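Local coordinates for protein involved in catabolism of external DNA (Legionella pneumophila subsp. pneumophila, PDB 2OO3) that probably methylates the N6 atom of one adenine in 23S ribosomal RNA, with S-adenosyl-L-methionine as methyl donor, at residues K19-T24 with S78-Y83; P36-E41 with L154-K159; A181-Y186 with R214-K219; C195-V200 with E233-C238. All blocks are in the same frame, centred on the assembly; numbering follows the deposited sequence. Where two conformers were deposited one is given.

Interaction 1 of 4, residues K19-T24 with S78-Y83. With SO4 (sulfate ion), chain D.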
loop_
_atom_site.group_PDB
_atom_site.type_symbol
_atom_site.label_atom_id
_atom_site.label_comp_id
_atom_site.label_asym_id
_atom_site.label_seq_id
_atom_site.Cartn_x
_atom_site.Cartn_y
_atom_site.Cartn_z
ATOM N N LYS A 19 -1.457 -2.816 4.229
ATOM C CA LYS A 19 -0.982 -1.980 3.120
ATOM C C LYS A 19 -1.701 -0.614 3.072
ATOM O O LYS A 19 -1.072 0.448 2.870
ATOM C CB LYS A 19 -1.081 -2.786 1.813
ATOM C CG LYS A 19 -1.610 -2.094 0.613
ATOM C CD LYS A 19 -1.787 -3.027 -0.623
ATOM C CE LYS A 19 -2.110 -4.478 -0.275
ATOM N NZ LYS A 19 -2.394 -5.275 -1.506
ATOM N N HIS A 20 -3.015 -0.623 3.262
ATOM C CA HIS A 20 -3.779 0.619 3.140
ATOM C C HIS A 20 -3.630 1.545 4.347
ATOM O O HIS A 20 -3.598 2.746 4.184
ATOM C CB HIS A 20 -5.244 0.328 2.832
ATOM C CG HIS A 20 -5.459 -0.231 1.450
ATOM N ND1 HIS A 20 -6.501 -1.082 1.147
ATOM C CD2 HIS A 20 -4.780 -0.038 0.287
ATOM C CE1 HIS A 20 -6.463 -1.386 -0.141
ATOM N NE2 HIS A 20 -5.424 -0.774 -0.683
ATOM N N ILE A 21 -3.500 0.988 5.550
ATOM C CA ILE A 21 -3.231 1.833 6.703
ATOM C C ILE A 21 -1.869 2.475 6.521
ATOM O O ILE A 21 -1.717 3.685 6.796
ATOM C CB ILE A 21 -3.256 1.034 8.039
ATOM C CG1 ILE A 21 -4.658 0.450 8.236
ATOM C CG2 ILE A 21 -2.837 1.947 9.217
ATOM C CD1 ILE A 21 -4.765 -0.559 9.411
ATOM N N THR A 22 -0.888 1.668 6.072
ATOM C CA THR A 22 0.460 2.178 5.743
ATOM C C THR A 22 0.372 3.343 4.763
ATOM O O THR A 22 0.936 4.403 5.008
ATOM C CB THR A 22 1.365 1.077 5.197
ATOM O OG1 THR A 22 1.553 0.092 6.240
ATOM C CG2 THR A 22 2.735 1.637 4.813
ATOM N N LEU A 23 -0.334 3.145 3.656
ATOM C CA LEU A 23 -0.580 4.232 2.701
ATOM C C LEU A 23 -1.163 5.480 3.393
ATOM O O LEU A 23 -0.670 6.582 3.192
ATOM C CB LEU A 23 -1.530 3.739 1.591
ATOM C CG LEU A 23 -1.962 4.773 0.543
ATOM C CD1 LEU A 23 -0.770 5.445 -0.178
ATOM C CD2 LEU A 23 -2.917 4.107 -0.492
ATOM N N THR A 24 -2.200 5.313 4.219
ATOM C CA THR A 24 -2.819 6.476 4.864
ATOM C C THR A 24 -1.835 7.261 5.733
ATOM O O THR A 24 -1.907 8.497 5.780
ATOM C CB THR A 24 -4.128 6.165 5.650
ATOM O OG1 THR A 24 -3.839 5.457 6.865
ATOM C CG2 THR A 24 -5.155 5.375 4.785
ATOM N N SER A 78 -6.076 6.078 17.546
ATOM C CA SER A 78 -6.276 7.201 16.628
ATOM C C SER A 78 -5.470 7.129 15.344
ATOM O O SER A 78 -5.835 7.786 14.378
ATOM C CB SER A 78 -5.971 8.539 17.344
ATOM O OG SER A 78 -4.569 8.629 17.587
ATOM N N LEU A 79 -4.372 6.363 15.314
ATOM C CA LEU A 79 -3.619 6.125 14.056
ATOM C C LEU A 79 -4.458 5.504 12.917
ATOM O O LEU A 79 -4.065 5.574 11.741
ATOM C CB LEU A 79 -2.369 5.241 14.307
ATOM C CG LEU A 79 -1.229 5.955 15.060
ATOM C CD1 LEU A 79 -0.071 4.994 15.304
ATOM C CD2 LEU A 79 -0.735 7.130 14.266
ATOM N N PHE A 80 -5.585 4.906 13.284
ATOM C CA PHE A 80 -6.537 4.279 12.355
ATOM C C PHE A 80 -7.591 5.215 11.790
ATOM O O PHE A 80 -8.360 4.830 10.887
ATOM C CB PHE A 80 -7.239 3.113 13.038
ATOM C CG PHE A 80 -6.362 1.859 13.210
ATOM C CD1 PHE A 80 -6.554 0.731 12.394
ATOM C CD2 PHE A 80 -5.371 1.804 14.209
ATOM C CE1 PHE A 80 -5.780 -0.432 12.581
ATOM C CE2 PHE A 80 -4.567 0.650 14.398
ATOM C CZ PHE A 80 -4.763 -0.471 13.580
ATOM N N LEU A 81 -7.631 6.452 12.300
ATOM C CA LEU A 81 -8.704 7.375 11.929
ATOM C C LEU A 81 -8.854 7.598 10.444
ATOM O O LEU A 81 -9.958 7.539 9.946
ATOM C CB LEU A 81 -8.568 8.744 12.644
ATOM C CG LEU A 81 -8.848 8.707 14.147
ATOM C CD1 LEU A 81 -8.389 10.068 14.768
ATOM C CD2 LEU A 81 -10.312 8.455 14.382
ATOM N N GLU A 82 -7.767 7.888 9.747
ATOM C CA GLU A 82 -7.893 8.279 8.316
ATOM C C GLU A 82 -8.376 7.077 7.519
ATOM O O GLU A 82 -9.248 7.186 6.657
ATOM C CB GLU A 82 -6.556 8.777 7.767
ATOM C CG GLU A 82 -6.121 10.168 8.318
ATOM C CD GLU A 82 -5.273 10.098 9.631
ATOM O OE1 GLU A 82 -5.322 9.102 10.398
ATOM O OE2 GLU A 82 -4.540 11.077 9.891
ATOM N N TYR A 83 -7.830 5.913 7.856
ATOM C CA TYR A 83 -8.215 4.663 7.198
ATOM C C TYR A 83 -9.701 4.380 7.365
ATOM O O TYR A 83 -10.412 4.149 6.392
ATOM C CB TYR A 83 -7.390 3.502 7.795
ATOM C CG TYR A 83 -7.685 2.112 7.226
ATOM C CD1 TYR A 83 -7.412 1.808 5.874
ATOM C CD2 TYR A 83 -8.178 1.107 8.038
ATOM C CE1 TYR A 83 -7.661 0.540 5.350
ATOM C CE2 TYR A 83 -8.438 -0.171 7.523
ATOM C CZ TYR A 83 -8.153 -0.456 6.188
ATOM O OH TYR A 83 -8.400 -1.727 5.681
HETATM S S SO4 D . -5.187 6.765 21.197
HETATM O O1 SO4 D . -5.846 6.542 22.483
HETATM O O2 SO4 D . -6.201 6.584 20.167
HETATM O O3 SO4 D . -4.653 8.129 21.147
HETATM O O4 SO4 D . -4.089 5.817 21.010
HETATM O O HOH W 1 -5.260 5.611 9.201
#
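Ile21 does most of the apolar work here, lying across the ring of Tyr83 at about a right angle. Its CG1 sits over one face, 3.6 Å from the ring centroid and 14° off the normal, a CH-pi contact displaced toward the rim. CG1 is turned opposite the carbonyl carbon (chi1 -62°), which sends the branch out to the ring and carries Ile21 CD1 to within 3.3 Å of Phe80 CE1. His20 adds its CB at 3.5 Å from CE1 of Tyr83, while its imidazole heads off to the hydroxyl of Tyr99, the same hydroxyl that bonds Tyr83 OH. Thr24 CG2 meets the Tyr83 ring near its plane.

The polar link is a water rather than a direct bond. It donates to Thr24 OG1 at 2.7 Å and to Leu79 O, and accepts from Tyr83 N. Thr24 OG1 in turn donates to Ile21 O at 2.8 Å. Glu82, beside Thr24, sends OE1 to Arg25 in a salt bridge. Away from 19-24, Ser78 N donates to O2 of a sulfate, probably from the crystallisation liquor, at 2.7 Å.

Helix 14-30 is thus joined to the 3-10 turn 78-80 and the first part of the following helix by carbon packing with one three-bonded water alongside. Since Tyr99 holds both Tyr83 and His20, predicted to bind S-adenosyl-L-methionine, this packing reaches the probable cofactor pocket.

Interaction 2 of 4, residues P36-E41 with L154-K159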
loop_
_atom_site.group_PDB
_atom_site.type_symbol
_atom_site.label_atom_id
_atom_site.label_comp_id
_atom_site.label_asym_id
_atom_site.label_seq_id
_atom_site.Cartn_x
_atom_site.Cartn_y
_atom_site.Cartn_z
ATOM N N PRO A 36 3.205 20.844 -3.947
ATOM C CA PRO A 36 2.567 19.737 -4.651
ATOM C C PRO A 36 3.375 18.476 -4.544
ATOM O O PRO A 36 4.608 18.506 -4.462
ATOM C CB PRO A 36 2.522 20.200 -6.115
ATOM C CG PRO A 36 3.318 21.422 -6.170
ATOM C CD PRO A 36 3.423 22.003 -4.837
ATOM N N LEU A 37 2.642 17.376 -4.513
ATOM C CA LEU A 37 3.173 16.035 -4.441
ATOM C C LEU A 37 2.736 15.309 -5.701
ATOM O O LEU A 37 1.565 15.415 -6.137
ATOM C CB LEU A 37 2.621 15.331 -3.165
ATOM C CG LEU A 37 2.952 13.855 -2.899
ATOM C CD1 LEU A 37 4.434 13.647 -2.556
ATOM C CD2 LEU A 37 2.088 13.278 -1.767
ATOM N N PHE A 38 3.674 14.596 -6.320
ATOM C CA PHE A 38 3.329 13.617 -7.346
ATOM C C PHE A 38 3.012 12.269 -6.659
ATOM O O PHE A 38 3.835 11.752 -5.885
ATOM C CB PHE A 38 4.534 13.432 -8.281
ATOM C CG PHE A 38 4.294 12.484 -9.415
ATOM C CD1 PHE A 38 3.188 12.636 -10.240
ATOM C CD2 PHE A 38 5.195 11.469 -9.687
ATOM C CE1 PHE A 38 2.963 11.799 -11.302
ATOM C CE2 PHE A 38 4.965 10.588 -10.778
ATOM C CZ PHE A 38 3.848 10.750 -11.566
ATOM N N TYR A 39 1.845 11.705 -6.946
ATOM C CA TYR A 39 1.489 10.416 -6.378
ATOM C C TYR A 39 1.369 9.441 -7.547
ATOM O O TYR A 39 0.545 9.632 -8.432
ATOM C CB TYR A 39 0.166 10.511 -5.600
ATOM C CG TYR A 39 -0.337 9.169 -5.136
ATOM C CD1 TYR A 39 0.203 8.562 -3.979
ATOM C CD2 TYR A 39 -1.338 8.490 -5.835
ATOM C CE1 TYR A 39 -0.247 7.321 -3.544
ATOM C CE2 TYR A 39 -1.813 7.225 -5.388
ATOM C CZ TYR A 39 -1.249 6.663 -4.254
ATOM O OH TYR A 39 -1.673 5.442 -3.780
ATOM N N LEU A 40 2.217 8.422 -7.547
ATOM C CA LEU A 40 2.238 7.420 -8.628
ATOM C C LEU A 40 1.898 6.013 -8.120
ATOM O O LEU A 40 2.578 5.499 -7.205
ATOM C CB LEU A 40 3.625 7.426 -9.317
ATOM C CG LEU A 40 3.934 6.300 -10.310
ATOM C CD1 LEU A 40 2.981 6.393 -11.504
ATOM C CD2 LEU A 40 5.349 6.449 -10.759
ATOM N N GLU A 41 0.860 5.395 -8.701
ATOM C CA GLU A 41 0.592 3.986 -8.470
ATOM C C GLU A 41 0.900 3.174 -9.689
ATOM O O GLU A 41 0.408 3.467 -10.778
ATOM C CB GLU A 41 -0.857 3.726 -8.062
ATOM C CG GLU A 41 -1.186 4.073 -6.636
ATOM C CD GLU A 41 -2.647 3.756 -6.314
ATOM O OE1 GLU A 41 -3.250 4.387 -5.420
ATOM O OE2 GLU A 41 -3.189 2.870 -6.996
ATOM N N LEU A 154 9.794 9.804 -13.635
ATOM C CA LEU A 154 10.612 10.248 -12.506
ATOM C C LEU A 154 11.969 10.757 -13.024
ATOM O O LEU A 154 12.469 10.230 -14.035
ATOM C CB LEU A 154 10.782 9.114 -11.485
ATOM C CG LEU A 154 9.517 8.490 -10.874
ATOM C CD1 LEU A 154 9.876 7.331 -9.960
ATOM C CD2 LEU A 154 8.709 9.521 -10.074
ATOM N N PRO A 155 12.522 11.830 -12.410
ATOM C CA PRO A 155 11.951 12.652 -11.341
ATOM C C PRO A 155 10.800 13.516 -11.858
ATOM O O PRO A 155 10.851 13.975 -13.004
ATOM C CB PRO A 155 13.121 13.542 -10.914
ATOM C CG PRO A 155 13.988 13.646 -12.154
ATOM C CD PRO A 155 13.839 12.333 -12.855
ATOM N N PRO A 156 9.760 13.728 -11.033
ATOM C CA PRO A 156 8.611 14.495 -11.494
ATOM C C PRO A 156 8.902 15.984 -11.366
ATOM O O PRO A 156 9.725 16.367 -10.526
ATOM C CB PRO A 156 7.497 14.100 -10.503
ATOM C CG PRO A 156 8.212 13.746 -9.248
ATOM C CD PRO A 156 9.613 13.281 -9.630
ATOM N N PRO A 157 8.209 16.829 -12.172
ATOM C CA PRO A 157 8.375 18.290 -12.057
ATOM C C PRO A 157 8.104 18.812 -10.659
ATOM O O PRO A 157 8.742 19.768 -10.254
ATOM C CB PRO A 157 7.353 18.860 -13.070
ATOM C CG PRO A 157 6.405 17.694 -13.384
ATOM C CD PRO A 157 7.234 16.453 -13.215
ATOM N N GLU A 158 7.185 18.184 -9.914
ATOM C CA GLU A 158 6.907 18.544 -8.515
ATOM C C GLU A 158 8.134 18.389 -7.603
ATOM O O GLU A 158 8.224 19.018 -6.524
ATOM C CB GLU A 158 5.760 17.673 -7.962
ATOM C CG GLU A 158 4.384 17.944 -8.548
ATOM C CD GLU A 158 4.068 17.123 -9.818
ATOM O OE1 GLU A 158 4.943 16.450 -10.376
ATOM O OE2 GLU A 158 2.920 17.165 -10.266
ATOM N N LYS A 159 9.048 17.513 -8.011
ATOM C CA LYS A 159 10.258 17.194 -7.241
ATOM C C LYS A 159 10.008 16.530 -5.895
ATOM O O LYS A 159 10.925 16.413 -5.089
ATOM C CB LYS A 159 11.137 18.447 -7.043
ATOM C CG LYS A 159 12.223 18.568 -8.074
ATOM C CD LYS A 159 11.751 19.266 -9.286
ATOM C CE LYS A 159 12.929 19.960 -9.987
ATOM N NZ LYS A 159 12.589 21.413 -10.145
HETATM O O HOH W 2 6.555 20.395 -5.091
#
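This is mainly apolar packing where strand 38-41 begins, at one end of the parallel strands of a Rossmann-like methyltransferase sheet, and it joins that strand to the proline-rich loop that leads from helix 146-153 into the neighbouring strand 161-165. Phe38 is the side chain that fills it. With CG swung opposite the backbone nitrogen (chi1 -178°), its ring reaches toward the loop and is met by two residues there: Pro156 CB lies 3.6 Å from Phe38 CD2, and Leu154 brings CD2 to the ring edge, 4.0 Å from Phe38 CE2. Tyr117 and Arg115 of strand 115-119 also touch Phe38.

The loop keeps its shape by local means. A cis peptide precedes Pro155, and a type I beta turn runs from Pro156 to Lys159, closed by the bond from Lys159 N to Pro156 O. That turn presents Glu158 to the strand. The glutamate chain bends at chi2 (89°), so that CG packs on Pro36 CB at 3.8 Å and the carboxylate folds back beside Phe38, its OE1 3.7 Å from Phe38 CB. This is a contact of oxygen with carbon; the charge is answered by Arg115, which makes a salt bridge with OE2. The carboxylate is therefore held from the adjoining strand while its aliphatic part covers the beginning of 36-41.

No direct hydrogen bond crosses between the two segments. Water 2 joins their backbones instead, donating to Pro36 O at 2.8 Å and to Glu158 O at 2.6 Å.

Interaction 3 of 4, residues A181-Y186 with R214-K219. With SO4 (sulfate ion), chain C.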
loop_
_atom_site.group_PDB
_atom_site.type_symbol
_atom_site.label_atom_id
_atom_site.label_comp_id
_atom_site.label_asym_id
_atom_site.label_seq_id
_atom_site.Cartn_x
_atom_site.Cartn_y
_atom_site.Cartn_z
ATOM N N ALA A 181 13.246 -2.406 -11.297
ATOM C CA ALA A 181 12.580 -1.165 -11.656
ATOM C C ALA A 181 12.722 -0.070 -10.571
ATOM O O ALA A 181 12.953 1.105 -10.891
ATOM C CB ALA A 181 11.107 -1.427 -11.959
ATOM N N ILE A 182 12.538 -0.433 -9.304
ATOM C CA ILE A 182 12.743 0.549 -8.214
ATOM C C ILE A 182 14.188 1.032 -8.161
ATOM O O ILE A 182 14.430 2.220 -7.991
ATOM C CB ILE A 182 12.301 0.004 -6.839
ATOM C CG1 ILE A 182 10.822 -0.402 -6.887
ATOM C CG2 ILE A 182 12.606 1.023 -5.690
ATOM C CD1 ILE A 182 10.349 -1.270 -5.686
ATOM N N LYS A 183 15.162 0.128 -8.324
ATOM C CA LYS A 183 16.549 0.565 -8.329
ATOM C C LYS A 183 16.772 1.621 -9.414
ATOM O O LYS A 183 17.413 2.656 -9.154
ATOM C CB LYS A 183 17.516 -0.627 -8.510
ATOM C CG LYS A 183 19.008 -0.210 -8.379
ATOM C CD LYS A 183 19.915 -1.444 -8.410
ATOM C CE LYS A 183 21.328 -1.074 -8.728
ATOM N NZ LYS A 183 22.198 -2.319 -8.840
ATOM N N ASN A 184 16.196 1.405 -10.597
ATOM C CA ASN A 184 16.396 2.338 -11.715
ATOM C C ASN A 184 15.758 3.689 -11.403
ATOM O O ASN A 184 16.377 4.732 -11.619
ATOM C CB ASN A 184 15.781 1.801 -13.014
ATOM C CG ASN A 184 15.767 2.848 -14.129
ATOM O OD1 ASN A 184 14.690 3.306 -14.583
ATOM N ND2 ASN A 184 16.968 3.261 -14.557
ATOM N N ALA A 185 14.520 3.628 -10.892
ATOM C CA ALA A 185 13.744 4.798 -10.512
ATOM C C ALA A 185 14.507 5.590 -9.453
ATOM O O ALA A 185 14.662 6.789 -9.580
ATOM C CB ALA A 185 12.377 4.360 -9.981
ATOM N N TYR A 186 14.988 4.900 -8.419
ATOM C CA TYR A 186 15.713 5.525 -7.329
ATOM C C TYR A 186 16.966 6.247 -7.843
ATOM O O TYR A 186 17.290 7.342 -7.354
ATOM C CB TYR A 186 16.092 4.478 -6.274
ATOM C CG TYR A 186 16.807 5.055 -5.081
ATOM C CD1 TYR A 186 16.097 5.579 -3.990
ATOM C CD2 TYR A 186 18.203 5.092 -5.042
ATOM C CE1 TYR A 186 16.764 6.111 -2.913
ATOM C CE2 TYR A 186 18.865 5.598 -3.968
ATOM C CZ TYR A 186 18.145 6.108 -2.915
ATOM O OH TYR A 186 18.829 6.640 -1.863
ATOM N N ARG A 214 17.333 -4.372 -0.446
ATOM C CA ARG A 214 18.321 -3.877 0.514
ATOM C C ARG A 214 19.476 -3.161 -0.168
ATOM O O ARG A 214 19.966 -2.167 0.346
ATOM C CB ARG A 214 18.802 -4.998 1.430
ATOM C CG ARG A 214 19.298 -4.524 2.770
ATOM C CD ARG A 214 18.932 -5.513 3.929
ATOM N NE ARG A 214 19.031 -6.911 3.528
ATOM C CZ ARG A 214 18.037 -7.805 3.585
ATOM N NH1 ARG A 214 16.844 -7.475 4.089
ATOM N NH2 ARG A 214 18.257 -9.059 3.170
ATOM N N GLU A 215 19.859 -3.612 -1.354
ATOM C CA GLU A 215 20.953 -2.984 -2.106
ATOM C C GLU A 215 20.700 -1.548 -2.603
ATOM O O GLU A 215 21.653 -0.807 -2.878
ATOM C CB GLU A 215 21.356 -3.896 -3.270
ATOM C CG GLU A 215 21.903 -5.258 -2.774
ATOM C CD GLU A 215 22.090 -6.283 -3.888
ATOM O OE1 GLU A 215 21.837 -5.955 -5.079
ATOM O OE2 GLU A 215 22.474 -7.432 -3.571
ATOM N N ILE A 216 19.430 -1.158 -2.720
ATOM C CA ILE A 216 19.065 0.124 -3.328
ATOM C C ILE A 216 19.437 1.314 -2.430
ATOM O O ILE A 216 20.029 2.306 -2.889
ATOM C CB ILE A 216 17.574 0.143 -3.691
ATOM C CG1 ILE A 216 17.283 -0.980 -4.703
ATOM C CG2 ILE A 216 17.148 1.532 -4.249
ATOM C CD1 ILE A 216 15.791 -1.159 -5.026
ATOM N N SER A 217 19.117 1.189 -1.147
ATOM C CA SER A 217 19.282 2.257 -0.193
ATOM C C SER A 217 19.219 1.720 1.219
ATOM O O SER A 217 18.476 0.785 1.523
ATOM C CB SER A 217 18.191 3.332 -0.398
ATOM O OG SER A 217 18.321 4.344 0.576
ATOM N N SER A 218 20.020 2.324 2.078
ATOM C CA SER A 218 20.039 2.018 3.492
ATOM C C SER A 218 19.095 2.926 4.277
ATOM O O SER A 218 18.924 2.761 5.504
ATOM C CB SER A 218 21.448 2.252 4.014
ATOM O OG SER A 218 21.820 3.563 3.638
ATOM N N LYS A 219 18.481 3.900 3.612
ATOM C CA LYS A 219 17.505 4.736 4.336
ATOM C C LYS A 219 16.160 4.060 4.103
ATOM O O LYS A 219 15.358 4.500 3.248
ATOM C CB LYS A 219 17.453 6.172 3.807
ATOM C CG LYS A 219 18.721 7.004 4.036
ATOM C CD LYS A 219 18.445 8.469 3.656
ATOM C CE LYS A 219 19.543 9.042 2.800
ATOM N NZ LYS A 219 19.435 8.615 1.375
HETATM S S SO4 C . 21.832 5.566 0.715
HETATM O O1 SO4 C . 20.471 5.891 1.126
HETATM O O2 SO4 C . 21.899 5.615 -0.746
HETATM O O3 SO4 C . 22.736 6.563 1.287
HETATM O O4 SO4 C . 22.216 4.227 1.143
HETATM O O HOH W 3 17.640 7.051 0.217
#
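A sulfate ion, probably from the crystallisation liquor, sits beside Tyr186 and Ser217 where the two segments meet. Ser217 OG and Lys219 NZ both donate to its O1, at 2.7 and 2.9 Å. Ser218 N donates to O4 at 3.1 Å, nearly straight at 169°; Lys278 adds a further bond. Ser217 OG also accepts from Lys219 N, an ST turn at the end of segment 214-219. Water 3 lies in the plane of the Tyr186 ring at its edge, in contact with OH, and bonds Ser217 OG, Lys219 NZ and the sulfate.

Behind this polar end the helices pack through Ile216. Its CG2 lies off-centre against the Tyr186 ring, 3.6 Å from CG, in a CH-pi contact 30° from the ring normal. CG1 stands opposite the carbonyl carbon (chi1 -61°), which leads it to Lys183 CB at 3.8 Å, and CD1 goes on to Ile182 CG2 at 3.9 Å. Ile243 of strand 237-243 underlies Ile182, Tyr186 and Ile216.

The segments thus meet through Ile216 in a partly buried patch, while the turn offers a serine hydroxyl, an amide and the Lys219 ammonium, with Lys278 joining from elsewhere in the chain, a set suited to a tetrahedral oxyanion.

Interaction 4 of 4, residues C195-V200 with E233-C238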
loop_
_atom_site.group_PDB
_atom_site.type_symbol
_atom_site.label_atom_id
_atom_site.label_comp_id
_atom_site.label_asym_id
_atom_site.label_seq_id
_atom_site.Cartn_x
_atom_site.Cartn_y
_atom_site.Cartn_z
ATOM N N CYS A 195 7.258 2.967 -1.718
ATOM C CA CYS A 195 6.615 2.004 -0.849
ATOM C C CYS A 195 6.175 0.811 -1.691
ATOM O O CYS A 195 5.287 0.926 -2.534
ATOM C CB CYS A 195 5.395 2.623 -0.182
ATOM S SG CYS A 195 4.568 1.509 0.947
ATOM N N VAL A 196 6.781 -0.345 -1.460
ATOM C CA VAL A 196 6.401 -1.543 -2.231
ATOM C C VAL A 196 5.884 -2.628 -1.273
ATOM O O VAL A 196 6.523 -2.922 -0.251
ATOM C CB VAL A 196 7.569 -2.051 -3.120
ATOM C CG1 VAL A 196 8.811 -2.358 -2.292
ATOM C CG2 VAL A 196 7.159 -3.277 -3.993
ATOM N N TRP A 197 4.706 -3.160 -1.598
ATOM C CA TRP A 197 4.095 -4.271 -0.880
ATOM C C TRP A 197 4.661 -5.578 -1.451
ATOM O O TRP A 197 4.852 -5.702 -2.685
ATOM C CB TRP A 197 2.557 -4.234 -1.072
ATOM C CG TRP A 197 1.869 -5.399 -0.391
ATOM C CD1 TRP A 197 1.548 -5.510 0.956
ATOM C CD2 TRP A 197 1.518 -6.647 -0.999
ATOM N NE1 TRP A 197 0.997 -6.753 1.198
ATOM C CE2 TRP A 197 0.959 -7.465 0.017
ATOM C CE3 TRP A 197 1.649 -7.165 -2.301
ATOM C CZ2 TRP A 197 0.526 -8.769 -0.233
ATOM C CZ3 TRP A 197 1.177 -8.445 -2.563
ATOM C CH2 TRP A 197 0.606 -9.232 -1.533
ATOM N N TYR A 198 4.840 -6.585 -0.588
ATOM C CA TYR A 198 5.234 -7.921 -1.046
ATOM C C TYR A 198 4.585 -8.994 -0.173
ATOM O O TYR A 198 4.307 -8.740 1.018
ATOM C CB TYR A 198 6.761 -8.055 -1.018
ATOM C CG TYR A 198 7.377 -7.889 0.355
ATOM C CD1 TYR A 198 7.562 -8.983 1.196
ATOM C CD2 TYR A 198 7.795 -6.625 0.811
ATOM C CE1 TYR A 198 8.146 -8.832 2.471
ATOM C CE2 TYR A 198 8.375 -6.465 2.047
ATOM C CZ TYR A 198 8.543 -7.566 2.878
ATOM O OH TYR A 198 9.114 -7.378 4.108
ATOM N N PRO A 199 4.312 -10.181 -0.751
ATOM C CA PRO A 199 3.780 -11.283 0.020
ATOM C C PRO A 199 4.863 -12.180 0.592
ATOM O O PRO A 199 6.017 -12.137 0.161
ATOM C CB PRO A 199 2.987 -12.087 -1.030
ATOM C CG PRO A 199 3.734 -11.872 -2.311
ATOM C CD PRO A 199 4.427 -10.522 -2.186
ATOM N N VAL A 200 4.460 -12.995 1.569
ATOM C CA VAL A 200 5.234 -14.146 2.014
ATOM C C VAL A 200 4.441 -15.409 1.650
ATOM O O VAL A 200 3.474 -15.816 2.349
ATOM C CB VAL A 200 5.553 -14.093 3.534
ATOM C CG1 VAL A 200 6.457 -15.303 3.916
ATOM C CG2 VAL A 200 6.263 -12.796 3.868
ATOM N N GLU A 233 0.497 -22.684 3.772
ATOM C CA GLU A 233 -0.127 -22.802 2.466
ATOM C C GLU A 233 -0.694 -21.444 2.084
ATOM O O GLU A 233 -1.362 -20.798 2.908
ATOM C CB GLU A 233 -1.254 -23.850 2.487
ATOM C CG GLU A 233 -1.906 -24.017 1.119
ATOM C CD GLU A 233 -2.853 -25.231 1.005
ATOM O OE1 GLU A 233 -3.326 -25.753 2.051
ATOM O OE2 GLU A 233 -3.120 -25.650 -0.160
ATOM N N GLY A 234 -0.408 -21.007 0.858
ATOM C CA GLY A 234 -0.821 -19.695 0.357
ATOM C C GLY A 234 -0.042 -18.587 1.053
ATOM O O GLY A 234 1.076 -18.796 1.536
ATOM N N MET A 235 -0.631 -17.397 1.120
ATOM C CA MET A 235 0.071 -16.259 1.693
ATOM C C MET A 235 -0.041 -16.272 3.205
ATOM O O MET A 235 -1.111 -16.010 3.757
ATOM C CB MET A 235 -0.507 -14.953 1.113
ATOM C CG MET A 235 0.182 -13.647 1.587
ATOM S SD MET A 235 -0.496 -12.145 0.774
ATOM C CE MET A 235 -2.200 -12.149 1.154
ATOM N N THR A 236 1.051 -16.545 3.904
ATOM C CA THR A 236 0.953 -16.667 5.368
ATOM C C THR A 236 1.294 -15.351 6.058
ATOM O O THR A 236 1.174 -15.216 7.289
ATOM C CB THR A 236 1.942 -17.711 5.860
ATOM O OG1 THR A 236 3.231 -17.363 5.335
ATOM C CG2 THR A 236 1.519 -19.094 5.337
ATOM N N GLY A 237 1.752 -14.389 5.264
ATOM C CA GLY A 237 2.132 -13.092 5.826
ATOM C C GLY A 237 2.428 -12.178 4.680
ATOM O O GLY A 237 2.379 -12.590 3.508
ATOM N N CYS A 238 2.772 -10.935 4.998
ATOM C CA CYS A 238 3.141 -10.003 3.935
ATOM C C CYS A 238 3.952 -8.869 4.535
ATOM O O CYS A 238 4.095 -8.775 5.766
ATOM C CB CYS A 238 1.853 -9.457 3.278
ATOM S SG CYS A 238 0.956 -8.321 4.346
#
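The Trp197 indole meets two sulfur atoms at its edge. Met235 SD lies in the ring plane, 3.7 Å from Trp197 CZ2, an edge-on Met-aromatic contact. Cys238 SG accepts the indole hydrogen bond from NE1 at 3.5 Å, with an angle of 154°, from 20° out of that plane. Over one face, offset to the rim, stands Pro199 N of the same strand, and Lys19 makes a cation-pi contact on the opposite face. The indole reaches over toward the incoming segment, and Cys238 turns SG between its own backbone N and carbonyl carbon (chi1 71°) to meet it. Met235 SD also packs on Pro199 CB at 3.9 Å.

Beneath these side chains the backbones pair. Pro199 and Cys238 form an antiparallel non-hydrogen-bonded pair, their CA atoms 4.2 Å apart. Next to it Val200 N donates to Gly237 O at 2.9 Å, from above the carbonyl plane, and Thr236 N donates to Val200 O at 3.0 Å, almost straight in line with the carbonyl bond. Met235 CA adds a CA-H...O contact to the same Val200 O.

Trp197 also touches Asp166, the predicted proton acceptor, so the pairing lies beside the probable active site. Here the parallel strands of the Rossmann-like methyltransferase sheet give way to the antiparallel strand 237-243, characteristic of class I methyltransferases.

How the interactions relate
From the N terminus, helix 14-30 enters interaction 1, which closes a loop at 78-83 and joins helix to helix. Before that loop is complete, strand 38-41 opens interaction 2, so these two cross; interaction 2 closes at the loop before strand 161-165. Interactions 3 and 4 follow in series and cross in turn: 3 closes a loop from helix 174-188 to helix 203-216, and 4 closes one from strand 193-200 to strand 237-243. Packing joins neighbours: Leu23 meets Tyr39 between interactions 1 and 2, Leu154 meets Ala185 between 2 and 3, Ile182 meets Val196 between 3 and 4, and Lys19 meets Trp197 between 4 and 1.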